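Fructose-bisphosphatase (Pyrococcus horikoshii, PDB 1VDW) probably hydrolyses fructose 1,6-bisphosphate to fructose 6-phosphate and phosphate with the help of magnesium, as a homodimeric member of the inositol monophosphatase superfamily. Local coordinates at residues D84-S89 and P97-S102; N20-F25 and Y90-G95; A114-P119 and I175-A180. One frame throughout, in Å; residues are numbered along the deposited sequence. Where two conformers were deposited one is given.

Overall arrangement
Contact 1 (84-89 with 97-102) holds three of the predicted ligands of a probable magnesium phosphatase site; contact 3 adjoins them, and contact 2 is packing behind them toward the second subunit. Contact 1 sits about 8 Å, centre to centre, from contact 3 and about 10 Å from contact 2. Strands 100-107 and 110-118, adjacent in the large mixed sheet, tie contact 1 to contact 3, and Asp87 OD2 lies 2.9 Å from Ala176 N at the start of helix 175-184. One ethanediol molecule touches contacts 1 and 3. Phe99 joins contact 1 to contact 2, its CZ lying 3.6 Å from Phe92 CD1. Contacts 2 and 3, about 16 Å apart between centres, meet more lightly through Met22 and Pro119.

Contact 1 of 3, residues D84-S89 and P97-S102; sequences DPLDGS and PFFAVS. With EDO (1,2-ethanediol), chain C.
Asp84 and Ser102 face each other as an antiparallel hydrogen-bonded pair, Asp84 N reaching Ser102 O at 2.9 Å, with the return bond from Ser102 N to Asp84 O. A second such pair joins Asp87 and Ala100, its Asp87 N to Ala100 O bond measuring 2.8 Å. Between the two the register slips by one residue, a beta bulge at the corner made by Pro85. The sequence Asp-Pro-Leu-Asp-Gly in this place is a signature of the inositol monophosphatase family.

Asp87 can be followed outward. Its CB stands 3.7 Å from Ala100 O. CG lies anti to the backbone N (chi1 -171°), which turns the carboxylate away from strand 100-102, toward an ethanediol and the start of helix 175-184. There OD1 accepts a 2.6 Å hydrogen bond from O2 of the ethanediol, probably left from crystallisation, while OD2 takes the backbone N-H of Ala176. In this crystal both oxygens have partners, and of the two bonds only the one from Ala176 N belongs to the protein.

Leu86 points away from the strand pair, but CD1 returns to lie 4.2 Å from Phe99 CB. Gly88 has positive phi and stands at the N-cap of the following helix, its CA passing 3.8 Å from Phe98 O.

Asp84, Asp87 and Leu86, the last presumably through its backbone carbonyl, are predicted to bind magnesium, and Asp84 OD2 lies close to OD1 of Asp201, another predicted ligand. Carboxylates gathered this closely are consistent with the predicted magnesium site, on a frame held by four backbone hydrogen bonds.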
ATOM      1  N   ASP A  84      13.032   2.433 -14.441  1.00 13.33           N
ATOM      2  CA  ASP A  84      11.640   2.014 -14.467  1.00 12.73           C
ATOM      3  C   ASP A  84      10.923   3.363 -14.441  1.00 12.30           C
ATOM      4  O   ASP A  84      10.825   4.005 -13.395  1.00 12.57           O
ATOM      5  CB  ASP A  84      11.256   1.198 -13.231  1.00 13.21           C
ATOM      6  CG  ASP A  84       9.836   0.660 -13.316  1.00 13.92           C
ATOM      7  OD1 ASP A  84       9.107   1.075 -14.245  1.00 14.38           O
ATOM      8  OD2 ASP A  84       9.442  -0.170 -12.465  1.00 14.40           O
ATOM      9  N   PRO A  85      10.435   3.825 -15.601  1.00 12.22           N
ATOM     10  CA  PRO A  85       9.732   5.107 -15.728  1.00 12.55           C
ATOM     11  C   PRO A  85       8.541   5.268 -14.788  1.00 12.19           C
ATOM     12  O   PRO A  85       8.235   6.368 -14.329  1.00 12.97           O
ATOM     13  CB  PRO A  85       9.310   5.124 -17.196  1.00 13.63           C
ATOM     14  CG  PRO A  85      10.374   4.312 -17.863  1.00 14.96           C
ATOM     15  CD  PRO A  85      10.546   3.157 -16.911  1.00 13.60           C
ATOM     16  N   LEU A  86       7.852   4.165 -14.528  1.00 11.10           N
ATOM     17  CA  LEU A  86       6.707   4.194 -13.633  1.00 11.52           C
ATOM     18  C   LEU A  86       6.474   2.834 -13.016  1.00 11.11           C
ATOM     19  O   LEU A  86       5.939   1.924 -13.652  1.00 12.14           O
ATOM     20  CB  LEU A  86       5.433   4.642 -14.361  1.00 12.91           C
ATOM     21  CG  LEU A  86       4.156   4.645 -13.506  1.00 14.11           C
ATOM     22  CD1 LEU A  86       4.247   5.717 -12.429  1.00 15.00           C
ATOM     23  CD2 LEU A  86       2.942   4.885 -14.399  1.00 15.66           C
ATOM     24  N   ASP A  87       6.922   2.698 -11.777  1.00  8.96           N
ATOM     25  CA  ASP A  87       6.726   1.474 -11.021  1.00  9.85           C
ATOM     26  C   ASP A  87       5.374   1.663 -10.348  1.00  9.63           C
ATOM     27  O   ASP A  87       5.110   2.716  -9.784  1.00 11.61           O
ATOM     28  CB  ASP A  87       7.814   1.321  -9.964  1.00 10.35           C
ATOM     29  CG  ASP A  87       7.780  -0.035  -9.288  1.00 11.34           C
ATOM     30  OD1 ASP A  87       6.865  -0.830  -9.591  1.00 12.81           O
ATOM     31  OD2 ASP A  87       8.664  -0.305  -8.458  1.00 14.47           O
ATOM     32  N   GLY A  88       4.511   0.659 -10.424  1.00  9.85           N
ATOM     33  CA  GLY A  88       3.199   0.774  -9.808  1.00  9.14           C
ATOM     34  C   GLY A  88       2.124   1.225 -10.778  1.00  9.29           C
ATOM     35  O   GLY A  88       1.202   1.944 -10.403  1.00 10.17           O
ATOM     36  N   SER A  89       2.229   0.783 -12.028  1.00  9.69           N
ATOM     37  CA  SER A  89       1.272   1.147 -13.068  1.00 10.96           C
ATOM     38  C   SER A  89      -0.175   0.795 -12.712  1.00  9.42           C
ATOM     39  O   SER A  89      -1.068   1.638 -12.814  1.00 10.73           O
ATOM     40  CB  SER A  89       1.647   0.471 -14.390  1.00 13.01           C
ATOM     41  OG  SER A  89       0.739   0.839 -15.415  1.00 16.25           O
ATOM     42  N   PRO A  97      -2.309   4.891  -4.089  1.00  8.91           N
ATOM     43  CA  PRO A  97      -1.128   5.727  -3.857  1.00  9.58           C
ATOM     44  C   PRO A  97       0.220   5.084  -3.601  1.00  9.02           C
ATOM     45  O   PRO A  97       0.920   5.455  -2.658  1.00  9.66           O
ATOM     46  CB  PRO A  97      -1.575   6.623  -2.711  1.00 10.34           C
ATOM     47  CG  PRO A  97      -2.371   5.681  -1.879  1.00 10.87           C
ATOM     48  CD  PRO A  97      -3.198   4.918  -2.908  1.00  9.73           C
ATOM     49  N   PHE A  98       0.586   4.135  -4.455  1.00  8.59           N
ATOM     50  CA  PHE A  98       1.870   3.459  -4.364  1.00  8.38           C
ATOM     51  C   PHE A  98       2.450   3.326  -5.764  1.00  7.79           C
ATOM     52  O   PHE A  98       2.151   2.378  -6.477  1.00  8.53           O
ATOM     53  CB  PHE A  98       1.732   2.062  -3.747  1.00 10.01           C
ATOM     54  CG  PHE A  98       1.466   2.076  -2.274  1.00  9.41           C
ATOM     55  CD1 PHE A  98       2.388   2.623  -1.387  1.00 10.33           C
ATOM     56  CD2 PHE A  98       0.277   1.567  -1.775  1.00  9.41           C
ATOM     57  CE1 PHE A  98       2.119   2.668  -0.021  1.00  9.58           C
ATOM     58  CE2 PHE A  98      -0.000   1.608  -0.413  1.00  8.94           C
ATOM     59  CZ  PHE A  98       0.924   2.161   0.464  1.00  9.74           C
ATOM     60  N   PHE A  99       3.253   4.305  -6.164  1.00  8.36           N
ATOM     61  CA  PHE A  99       3.914   4.280  -7.466  1.00  8.00           C
ATOM     62  C   PHE A  99       5.138   5.179  -7.381  1.00  8.30           C
ATOM     63  O   PHE A  99       5.223   6.031  -6.498  1.00  8.49           O
ATOM     64  CB  PHE A  99       2.958   4.690  -8.600  1.00  9.13           C
ATOM     65  CG  PHE A  99       2.237   5.978  -8.366  1.00 10.17           C
ATOM     66  CD1 PHE A  99       2.824   7.196  -8.699  1.00 11.19           C
ATOM     67  CD2 PHE A  99       0.951   5.978  -7.837  1.00 11.57           C
ATOM     68  CE1 PHE A  99       2.135   8.392  -8.509  1.00 15.73           C
ATOM     69  CE2 PHE A  99       0.259   7.171  -7.645  1.00 14.97           C
ATOM     70  CZ  PHE A  99       0.851   8.376  -7.982  1.00 15.81           C
ATOM     71  N   ALA A 100       6.089   4.985  -8.289  1.00  8.47           N
ATOM     72  CA  ALA A 100       7.324   5.748  -8.231  1.00  8.61           C
ATOM     73  C   ALA A 100       8.105   5.708  -9.523  1.00  9.35           C
ATOM     74  O   ALA A 100       7.782   4.955 -10.439  1.00  9.92           O
ATOM     75  CB  ALA A 100       8.201   5.184  -7.119  1.00 11.53           C
ATOM     76  N   VAL A 101       9.136   6.547  -9.572  1.00  9.08           N
ATOM     77  CA  VAL A 101      10.074   6.589 -10.686  1.00  9.34           C
ATOM     78  C   VAL A 101      11.358   6.020 -10.080  1.00  9.11           C
ATOM     79  O   VAL A 101      11.755   6.418  -8.980  1.00  9.80           O
ATOM     80  CB  VAL A 101      10.348   8.023 -11.157  1.00 11.02           C
ATOM     81  CG1 VAL A 101      11.424   8.018 -12.237  1.00 12.66           C
ATOM     82  CG2 VAL A 101       9.072   8.641 -11.691  1.00 13.21           C
ATOM     83  N   SER A 102      12.001   5.098 -10.789  1.00  9.91           N
ATOM     84  CA  SER A 102      13.221   4.450 -10.299  1.00  9.53           C
ATOM     85  C   SER A 102      14.353   4.581 -11.317  1.00  9.84           C
ATOM     86  O   SER A 102      14.207   4.151 -12.461  1.00 10.86           O
ATOM     87  CB  SER A 102      12.924   2.968 -10.034  1.00 11.00           C
ATOM     88  OG  SER A 102      14.087   2.251  -9.659  1.00 12.28           O
TER
HETATM   89  C1  EDO C1002       7.051  -4.878 -10.714  1.00 16.51           C
HETATM   90  O1  EDO C1002       6.214  -4.007 -11.469  1.00 16.64           O
HETATM   91  C2  EDO C1002       7.869  -4.047  -9.708  1.00 15.38           C
HETATM   92  O2  EDO C1002       6.991  -3.345  -8.810  1.00 13.25           O

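Contact 2 of 3, residues N20-F25 and Y90-G95; sequences NIMPLF and YNFING
Phe92 and Phe25 form an edge-to-face aromatic pair, the edge of Phe25 directed at the face of Phe92, with centroids 5.2 Å apart and planes at 60°. The pair joins helix 89-93 to the 3-10 turn 22-24 that comes after helix 3-20 and is flanked by Ile21 and Phe25. Phe25 CD1 sits over the centre of the Phe92 ring. Around the rim of that ring, Ile21 O lies at the edge 3.4 Å from Phe92 CZ, and Met22 SD is also near the ring plane. Ile21 CG2 packs 3.7 Å from Phe92 CE1, and Leu24 CB adds a looser contact at CE2. Phe92 reaches the turn because its CG is anti to the backbone N (chi1 -173°), extending the ring off the helix. The Phe25 ring in turn meets the helix end: Phe92 O lies at its edge, 3.5 Å from Phe25 CD1, and Phe25 CE1 is 3.5 Å from Gly95 CA.

The next shell sets both partners. Phe99 meets both rings, edge-to-face with Phe92, while Ile21 and Phe92 also rest on helix 45-60. Helix 89-93 ends in a Schellman motif whose C-prime residue, Gly95, has positive phi and returns its N-H to Phe92 O; Gly95 O is hydrogen-bonded to NH2 of Arg123 of the second subunit.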
ATOM      1  N   ASN A  20       3.546  16.035 -16.510  1.00 17.70           N
ATOM      2  CA  ASN A  20       2.962  15.160 -17.518  1.00 19.07           C
ATOM      3  C   ASN A  20       2.243  13.923 -17.005  1.00 18.70           C
ATOM      4  O   ASN A  20       1.319  13.433 -17.650  1.00 20.28           O
ATOM      5  CB  ASN A  20       4.047  14.726 -18.502  1.00 21.25           C
ATOM      6  CG  ASN A  20       4.540  15.869 -19.362  1.00 24.15           C
ATOM      7  OD1 ASN A  20       3.873  16.276 -20.314  1.00 27.56           O
ATOM      8  ND2 ASN A  20       5.708  16.402 -19.025  1.00 25.76           N
ATOM      9  N   ILE A  21       2.666  13.414 -15.853  1.00 18.11           N
ATOM     10  CA  ILE A  21       2.060  12.210 -15.306  1.00 17.09           C
ATOM     11  C   ILE A  21       1.034  12.422 -14.197  1.00 16.47           C
ATOM     12  O   ILE A  21      -0.062  11.871 -14.261  1.00 15.56           O
ATOM     13  CB  ILE A  21       3.144  11.233 -14.782  1.00 17.40           C
ATOM     14  CG1 ILE A  21       4.107  10.858 -15.913  1.00 18.39           C
ATOM     15  CG2 ILE A  21       2.485   9.988 -14.209  1.00 18.07           C
ATOM     16  CD1 ILE A  21       3.452  10.134 -17.073  1.00 19.95           C
ATOM     17  N   MET A  22       1.363  13.212 -13.182  1.00 15.76           N
ATOM     18  CA  MET A  22       0.413  13.397 -12.088  1.00 17.30           C
ATOM     19  C   MET A  22      -0.973  13.911 -12.483  1.00 18.59           C
ATOM     20  O   MET A  22      -1.967  13.546 -11.852  1.00 18.76           O
ATOM     21  CB  MET A  22       1.011  14.276 -10.987  1.00 16.66           C
ATOM     22  CG  MET A  22       2.077  13.570 -10.140  1.00 16.26           C
ATOM     23  SD  MET A  22       1.540  11.968  -9.447  1.00 15.56           S
ATOM     24  CE  MET A  22       0.413  12.503  -8.189  1.00 20.59           C
ATOM     25  N   PRO A  23      -1.070  14.762 -13.520  1.00 19.43           N
ATOM     26  CA  PRO A  23      -2.420  15.220 -13.865  1.00 20.44           C
ATOM     27  C   PRO A  23      -3.288  14.050 -14.323  1.00 20.17           C
ATOM     28  O   PRO A  23      -4.513  14.155 -14.393  1.00 21.78           O
ATOM     29  CB  PRO A  23      -2.167  16.222 -14.989  1.00 20.41           C
ATOM     30  CG  PRO A  23      -0.826  16.785 -14.636  1.00 21.83           C
ATOM     31  CD  PRO A  23      -0.054  15.541 -14.252  1.00 19.68           C
ATOM     32  N   LEU A  24      -2.642  12.930 -14.634  1.00 19.14           N
ATOM     33  CA  LEU A  24      -3.342  11.739 -15.090  1.00 18.28           C
ATOM     34  C   LEU A  24      -3.859  10.880 -13.937  1.00 17.54           C
ATOM     35  O   LEU A  24      -4.674   9.982 -14.148  1.00 18.66           O
ATOM     36  CB  LEU A  24      -2.429  10.901 -15.991  1.00 20.09           C
ATOM     37  CG  LEU A  24      -1.997  11.534 -17.318  1.00 19.94           C
ATOM     38  CD1 LEU A  24      -1.060  10.586 -18.053  1.00 20.15           C
ATOM     39  CD2 LEU A  24      -3.223  11.838 -18.171  1.00 22.07           C
ATOM     40  N   PHE A  25      -3.379  11.147 -12.723  1.00 17.40           N
ATOM     41  CA  PHE A  25      -3.819  10.384 -11.556  1.00 15.46           C
ATOM     42  C   PHE A  25      -5.271  10.763 -11.280  1.00 16.19           C
ATOM     43  O   PHE A  25      -5.580  11.918 -10.979  1.00 17.75           O
ATOM     44  CB  PHE A  25      -2.937  10.705 -10.342  1.00 15.19           C
ATOM     45  CG  PHE A  25      -3.163   9.794  -9.157  1.00 14.19           C
ATOM     46  CD1 PHE A  25      -3.004   8.418  -9.273  1.00 14.08           C
ATOM     47  CD2 PHE A  25      -3.518  10.321  -7.921  1.00 15.35           C
ATOM     48  CE1 PHE A  25      -3.192   7.576  -8.175  1.00 14.26           C
ATOM     49  CE2 PHE A  25      -3.710   9.489  -6.814  1.00 15.52           C
ATOM     50  CZ  PHE A  25      -3.546   8.114  -6.943  1.00 13.18           C
ATOM     51  N   TYR A  90      -0.413  -0.458 -12.329  1.00  9.80           N
ATOM     52  CA  TYR A  90      -1.766  -0.864 -11.962  1.00  8.85           C
ATOM     53  C   TYR A  90      -2.280   0.037 -10.847  1.00  8.60           C
ATOM     54  O   TYR A  90      -3.414   0.512 -10.884  1.00  9.04           O
ATOM     55  CB  TYR A  90      -1.818  -2.317 -11.473  1.00 10.52           C
ATOM     56  CG  TYR A  90      -3.204  -2.699 -10.997  1.00  9.73           C
ATOM     57  CD1 TYR A  90      -4.161  -3.178 -11.892  1.00 11.01           C
ATOM     58  CD2 TYR A  90      -3.587  -2.495  -9.668  1.00  9.66           C
ATOM     59  CE1 TYR A  90      -5.464  -3.438 -11.483  1.00 11.31           C
ATOM     60  CE2 TYR A  90      -4.894  -2.752  -9.245  1.00 10.66           C
ATOM     61  CZ  TYR A  90      -5.827  -3.219 -10.159  1.00 10.29           C
ATOM     62  OH  TYR A  90      -7.128  -3.449  -9.768  1.00 11.65           O
ATOM     63  N   ASN A  91      -1.443   0.266  -9.844  1.00  8.03           N
ATOM     64  CA  ASN A  91      -1.850   1.104  -8.728  1.00  8.78           C
ATOM     65  C   ASN A  91      -2.234   2.492  -9.205  1.00  8.48           C
ATOM     66  O   ASN A  91      -3.286   3.017  -8.844  1.00  8.45           O
ATOM     67  CB  ASN A  91      -0.722   1.222  -7.702  1.00  8.63           C
ATOM     68  CG  ASN A  91      -0.468  -0.070  -6.950  1.00  8.26           C
ATOM     69  OD1 ASN A  91      -1.301  -0.983  -6.941  1.00  8.69           O
ATOM     70  ND2 ASN A  91       0.680  -0.141  -6.291  1.00  8.75           N
ATOM     71  N   PHE A  92      -1.372   3.089 -10.021  1.00  8.71           N
ATOM     72  CA  PHE A  92      -1.623   4.425 -10.531  1.00  9.13           C
ATOM     73  C   PHE A  92      -2.980   4.553 -11.222  1.00  9.24           C
ATOM     74  O   PHE A  92      -3.756   5.446 -10.899  1.00 10.32           O
ATOM     75  CB  PHE A  92      -0.526   4.822 -11.518  1.00  9.69           C
ATOM     76  CG  PHE A  92      -0.606   6.257 -11.963  1.00 11.08           C
ATOM     77  CD1 PHE A  92       0.189   7.223 -11.368  1.00 11.28           C
ATOM     78  CD2 PHE A  92      -1.498   6.640 -12.963  1.00 11.75           C
ATOM     79  CE1 PHE A  92       0.104   8.557 -11.759  1.00 11.68           C
ATOM     80  CE2 PHE A  92      -1.594   7.969 -13.362  1.00 13.17           C
ATOM     81  CZ  PHE A  92      -0.791   8.929 -12.761  1.00 12.47           C
ATOM     82  N   ILE A  93      -3.268   3.658 -12.160  1.00  9.60           N
ATOM     83  CA  ILE A  93      -4.527   3.757 -12.887  1.00 11.89           C
ATOM     84  C   ILE A  93      -5.751   3.417 -12.050  1.00 11.90           C
ATOM     85  O   ILE A  93      -6.877   3.690 -12.459  1.00 14.12           O
ATOM     86  CB  ILE A  93      -4.515   2.903 -14.182  1.00 13.95           C
ATOM     87  CG1 ILE A  93      -4.370   1.419 -13.856  1.00 15.14           C
ATOM     88  CG2 ILE A  93      -3.367   3.351 -15.084  1.00 14.77           C
ATOM     89  CD1 ILE A  93      -4.497   0.515 -15.071  1.00 18.57           C
ATOM     90  N   ASN A  94      -5.536   2.834 -10.875  1.00 10.61           N
ATOM     91  CA  ASN A  94      -6.645   2.497  -9.996  1.00  9.86           C
ATOM     92  C   ASN A  94      -6.694   3.390  -8.766  1.00  9.45           C
ATOM     93  O   ASN A  94      -7.404   3.096  -7.807  1.00 10.48           O
ATOM     94  CB  ASN A  94      -6.573   1.023  -9.616  1.00 10.52           C
ATOM     95  CG  ASN A  94      -7.092   0.134 -10.721  1.00 10.95           C
ATOM     96  OD1 ASN A  94      -8.304  -0.024 -10.884  1.00 13.15           O
ATOM     97  ND2 ASN A  94      -6.184  -0.425 -11.512  1.00 11.94           N
ATOM     98  N   GLY A  95      -5.946   4.486  -8.809  1.00  9.84           N
ATOM     99  CA  GLY A  95      -5.938   5.432  -7.706  1.00  9.30           C
ATOM    100  C   GLY A  95      -5.309   4.945  -6.416  1.00  9.07           C
ATOM    101  O   GLY A  95      -5.586   5.504  -5.353  1.00 10.34           O
TER

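Contact 3 of 3, residues A114-P119 and I175-A180. With EDO (1,2-ethanediol), chain C.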
ATOM      1  N   ALA A 114      21.652   6.707  -7.561  1.00 10.58           N
ATOM      2  CA  ALA A 114      20.337   6.160  -7.822  1.00  9.98           C
ATOM      3  C   ALA A 114      19.315   6.992  -7.078  1.00  9.91           C
ATOM      4  O   ALA A 114      19.612   7.576  -6.030  1.00 10.08           O
ATOM      5  CB  ALA A 114      20.255   4.711  -7.361  1.00 11.14           C
ATOM      6  N   PHE A 115      18.116   7.083  -7.636  1.00  8.63           N
ATOM      7  CA  PHE A 115      17.058   7.807  -6.956  1.00  8.53           C
ATOM      8  C   PHE A 115      15.731   7.141  -7.232  1.00  8.55           C
ATOM      9  O   PHE A 115      15.546   6.448  -8.238  1.00  8.52           O
ATOM     10  CB  PHE A 115      17.017   9.298  -7.368  1.00  9.22           C
ATOM     11  CG  PHE A 115      16.344   9.574  -8.691  1.00  9.30           C
ATOM     12  CD1 PHE A 115      14.958   9.697  -8.777  1.00 11.39           C
ATOM     13  CD2 PHE A 115      17.101   9.762  -9.841  1.00 11.26           C
ATOM     14  CE1 PHE A 115      14.340  10.009  -9.990  1.00 12.62           C
ATOM     15  CE2 PHE A 115      16.490  10.076 -11.055  1.00 12.35           C
ATOM     16  CZ  PHE A 115      15.109  10.200 -11.128  1.00 12.37           C
ATOM     17  N   ILE A 116      14.830   7.317  -6.280  1.00  7.80           N
ATOM     18  CA  ILE A 116      13.472   6.819  -6.383  1.00  8.02           C
ATOM     19  C   ILE A 116      12.608   7.997  -5.962  1.00  7.47           C
ATOM     20  O   ILE A 116      12.800   8.568  -4.886  1.00  8.62           O
ATOM     21  CB  ILE A 116      13.214   5.621  -5.436  1.00  7.56           C
ATOM     22  CG1 ILE A 116      13.953   4.388  -5.961  1.00  8.43           C
ATOM     23  CG2 ILE A 116      11.705   5.333  -5.335  1.00  8.74           C
ATOM     24  CD1 ILE A 116      13.970   3.215  -4.991  1.00  9.98           C
ATOM     25  N   TYR A 117      11.669   8.364  -6.830  0.50  8.04           N
ATOM     26  CA  TYR A 117      10.750   9.471  -6.582  0.50  7.59           C
ATOM     27  C   TYR A 117       9.372   8.913  -6.237  0.50  8.43           C
ATOM     28  O   TYR A 117       8.763   8.218  -7.051  0.50  9.37           O
ATOM     29  CB  TYR A 117      10.666  10.369  -7.829  0.50  8.37           C
ATOM     30  CG  TYR A 117       9.654  11.495  -7.738  0.50  7.14           C
ATOM     31  CD1 TYR A 117       9.551  12.273  -6.587  0.50  6.61           C
ATOM     32  CD2 TYR A 117       8.806  11.790  -8.809  0.50  7.91           C
ATOM     33  CE1 TYR A 117       8.632  13.318  -6.499  0.50  6.78           C
ATOM     34  CE2 TYR A 117       7.879  12.836  -8.730  0.50  6.83           C
ATOM     35  CZ  TYR A 117       7.801  13.593  -7.571  0.50  6.58           C
ATOM     36  OH  TYR A 117       6.886  14.617  -7.479  0.50  7.02           O
ATOM     37  N   GLU A 118       8.895   9.214  -5.031  1.00  8.08           N
ATOM     38  CA  GLU A 118       7.588   8.745  -4.559  1.00  7.72           C
ATOM     39  C   GLU A 118       6.747  10.027  -4.560  1.00  8.20           C
ATOM     40  O   GLU A 118       6.640  10.732  -3.557  1.00  8.50           O
ATOM     41  CB  GLU A 118       7.746   8.175  -3.148  1.00  8.03           C
ATOM     42  CG  GLU A 118       6.444   7.680  -2.551  1.00  7.59           C
ATOM     43  CD  GLU A 118       6.574   7.081  -1.157  1.00  8.37           C
ATOM     44  OE1 GLU A 118       7.618   7.261  -0.490  1.00 10.06           O
ATOM     45  OE2 GLU A 118       5.596   6.435  -0.717  1.00  9.24           O
ATOM     46  N   PRO A 119       6.108  10.330  -5.698  1.00  9.65           N
ATOM     47  CA  PRO A 119       5.302  11.544  -5.854  1.00  9.62           C
ATOM     48  C   PRO A 119       4.149  11.869  -4.924  1.00 10.06           C
ATOM     49  O   PRO A 119       3.977  13.025  -4.554  1.00 10.73           O
ATOM     50  CB  PRO A 119       4.839  11.467  -7.313  1.00 10.47           C
ATOM     51  CG  PRO A 119       4.724  10.026  -7.544  0.50  9.12           C
ATOM     52  CD  PRO A 119       5.972   9.481  -6.895  1.00  9.46           C
ATOM     53  N   ILE A 175       7.707  -2.418  -6.070  1.00  8.78           N
ATOM     54  CA  ILE A 175       8.912  -2.885  -5.407  1.00  9.04           C
ATOM     55  C   ILE A 175       9.940  -1.789  -5.115  1.00  9.49           C
ATOM     56  O   ILE A 175      10.663  -1.868  -4.122  1.00  8.82           O
ATOM     57  CB  ILE A 175       9.568  -4.040  -6.217  1.00 10.38           C
ATOM     58  CG1 ILE A 175      10.393  -4.924  -5.281  1.00 10.87           C
ATOM     59  CG2 ILE A 175      10.453  -3.491  -7.329  1.00 11.20           C
ATOM     60  CD1 ILE A 175       9.549  -5.726  -4.308  1.00 11.67           C
ATOM     61  N   ALA A 176      10.012  -0.767  -5.963  1.00 10.21           N
ATOM     62  CA  ALA A 176      10.967   0.309  -5.721  1.00  9.54           C
ATOM     63  C   ALA A 176      10.650   0.979  -4.393  1.00  9.38           C
ATOM     64  O   ALA A 176      11.551   1.279  -3.609  1.00 10.02           O
ATOM     65  CB  ALA A 176      10.919   1.339  -6.851  1.00 10.71           C
ATOM     66  N   LEU A 177       9.370   1.221  -4.136  1.00  9.11           N
ATOM     67  CA  LEU A 177       8.980   1.843  -2.881  1.00  9.51           C
ATOM     68  C   LEU A 177       9.211   0.913  -1.711  1.00  9.21           C
ATOM     69  O   LEU A 177       9.615   1.351  -0.637  1.00  9.45           O
ATOM     70  CB  LEU A 177       7.509   2.258  -2.899  1.00 10.46           C
ATOM     71  CG  LEU A 177       7.158   3.415  -3.829  1.00 10.87           C
ATOM     72  CD1 LEU A 177       5.697   3.763  -3.640  1.00 10.81           C
ATOM     73  CD2 LEU A 177       8.038   4.628  -3.527  1.00 11.53           C
ATOM     74  N   GLU A 178       8.954  -0.374  -1.902  1.00  7.95           N
ATOM     75  CA  GLU A 178       9.146  -1.290  -0.796  1.00  7.81           C
ATOM     76  C   GLU A 178      10.619  -1.345  -0.406  1.00  8.11           C
ATOM     77  O   GLU A 178      10.949  -1.377   0.776  1.00  8.35           O
ATOM     78  CB  GLU A 178       8.527  -2.644  -1.154  1.00  9.24           C
ATOM     79  CG  GLU A 178       7.000  -2.531  -1.040  1.00  9.93           C
ATOM     80  CD  GLU A 178       6.223  -3.562  -1.826  1.00  9.72           C
ATOM     81  OE1 GLU A 178       6.366  -3.601  -3.064  1.00 10.53           O
ATOM     82  OE2 GLU A 178       5.449  -4.325  -1.203  1.00  9.23           O
ATOM     83  N   LEU A 179      11.510  -1.304  -1.391  1.00  7.57           N
ATOM     84  CA  LEU A 179      12.937  -1.289  -1.105  1.00  8.22           C
ATOM     85  C   LEU A 179      13.329   0.050  -0.461  1.00  8.83           C
ATOM     86  O   LEU A 179      14.172   0.085   0.436  1.00  8.95           O
ATOM     87  CB  LEU A 179      13.733  -1.530  -2.389  1.00  9.01           C
ATOM     88  CG  LEU A 179      13.689  -2.988  -2.862  1.00  9.76           C
ATOM     89  CD1 LEU A 179      14.207  -3.086  -4.285  1.00 10.33           C
ATOM     90  CD2 LEU A 179      14.523  -3.860  -1.921  1.00 11.70           C
ATOM     91  N   ALA A 180      12.722   1.146  -0.910  1.00  7.94           N
ATOM     92  CA  ALA A 180      13.001   2.458  -0.332  1.00  8.42           C
ATOM     93  C   ALA A 180      12.526   2.476   1.124  1.00  8.08           C
ATOM     94  O   ALA A 180      13.166   3.079   1.989  1.00  8.33           O
ATOM     95  CB  ALA A 180      12.293   3.550  -1.132  1.00  9.66           C
TER
HETATM   96  C1  EDO C1002       7.051  -4.878 -10.714  1.00 16.51           C
HETATM   97  O1  EDO C1002       6.214  -4.007 -11.469  1.00 16.64           O
HETATM   98  C2  EDO C1002       7.869  -4.047  -9.708  1.00 15.38           C
HETATM   99  O2  EDO C1002       6.991  -3.345  -8.810  1.00 13.25           O
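In the sugar-phosphatase fold, helices pack against the faces of the central sheets, and here helix 175-184 lies across strand 110-118 of the large mixed sheet. Over the segments 114-118 and 175-180 the axes approach to 9.2 Å and run at 107° to one another. On the strand, Ile116 and Glu118 point toward the helix; on the helix, Ala176 and Ala180 point back toward the strand, one turn apart.

Ile116 enters between the two alanines with its tip. CG1 is anti to the carbonyl carbon (chi1 -71°) and the chain runs on extended, so that CD1 lies 3.4 Å from Ala176 O. The same methyl is 4.0 Å from Ala176 CB and also touches Ala180 CB. Its other branch, CG2, meets Leu177 CD2. The two alanines, with no more than a methyl each, let the isoleucine come close to the helix backbone.

Leu177 and Glu118 cross at about a right angle. Leu177 CD2 lies over the stem of the glutamate, 3.6 Å from Glu118 CG, and both leucine methyls stay near the carboxylate as well. Glu118 is fully extended to CG and CD, which carries its charged end past the leucine to partners beyond the contact: OE2 bonds to Tyr181 OH, and OE1 to Tyr125 OH and, in a salt bridge, Arg123 of the same chain.

At the N-terminal end of the helix, Ile175 N gives a 3.0 Å hydrogen bond to O2 of the bound ethanediol, probably a crystallisation molecule. The chemistry divides accordingly: between strand and helix the contact is made mostly by carbon, without a hydrogen bond across it and with a buried carboxylate satisfied at its margin, while the start of the helix turns toward the probable active site.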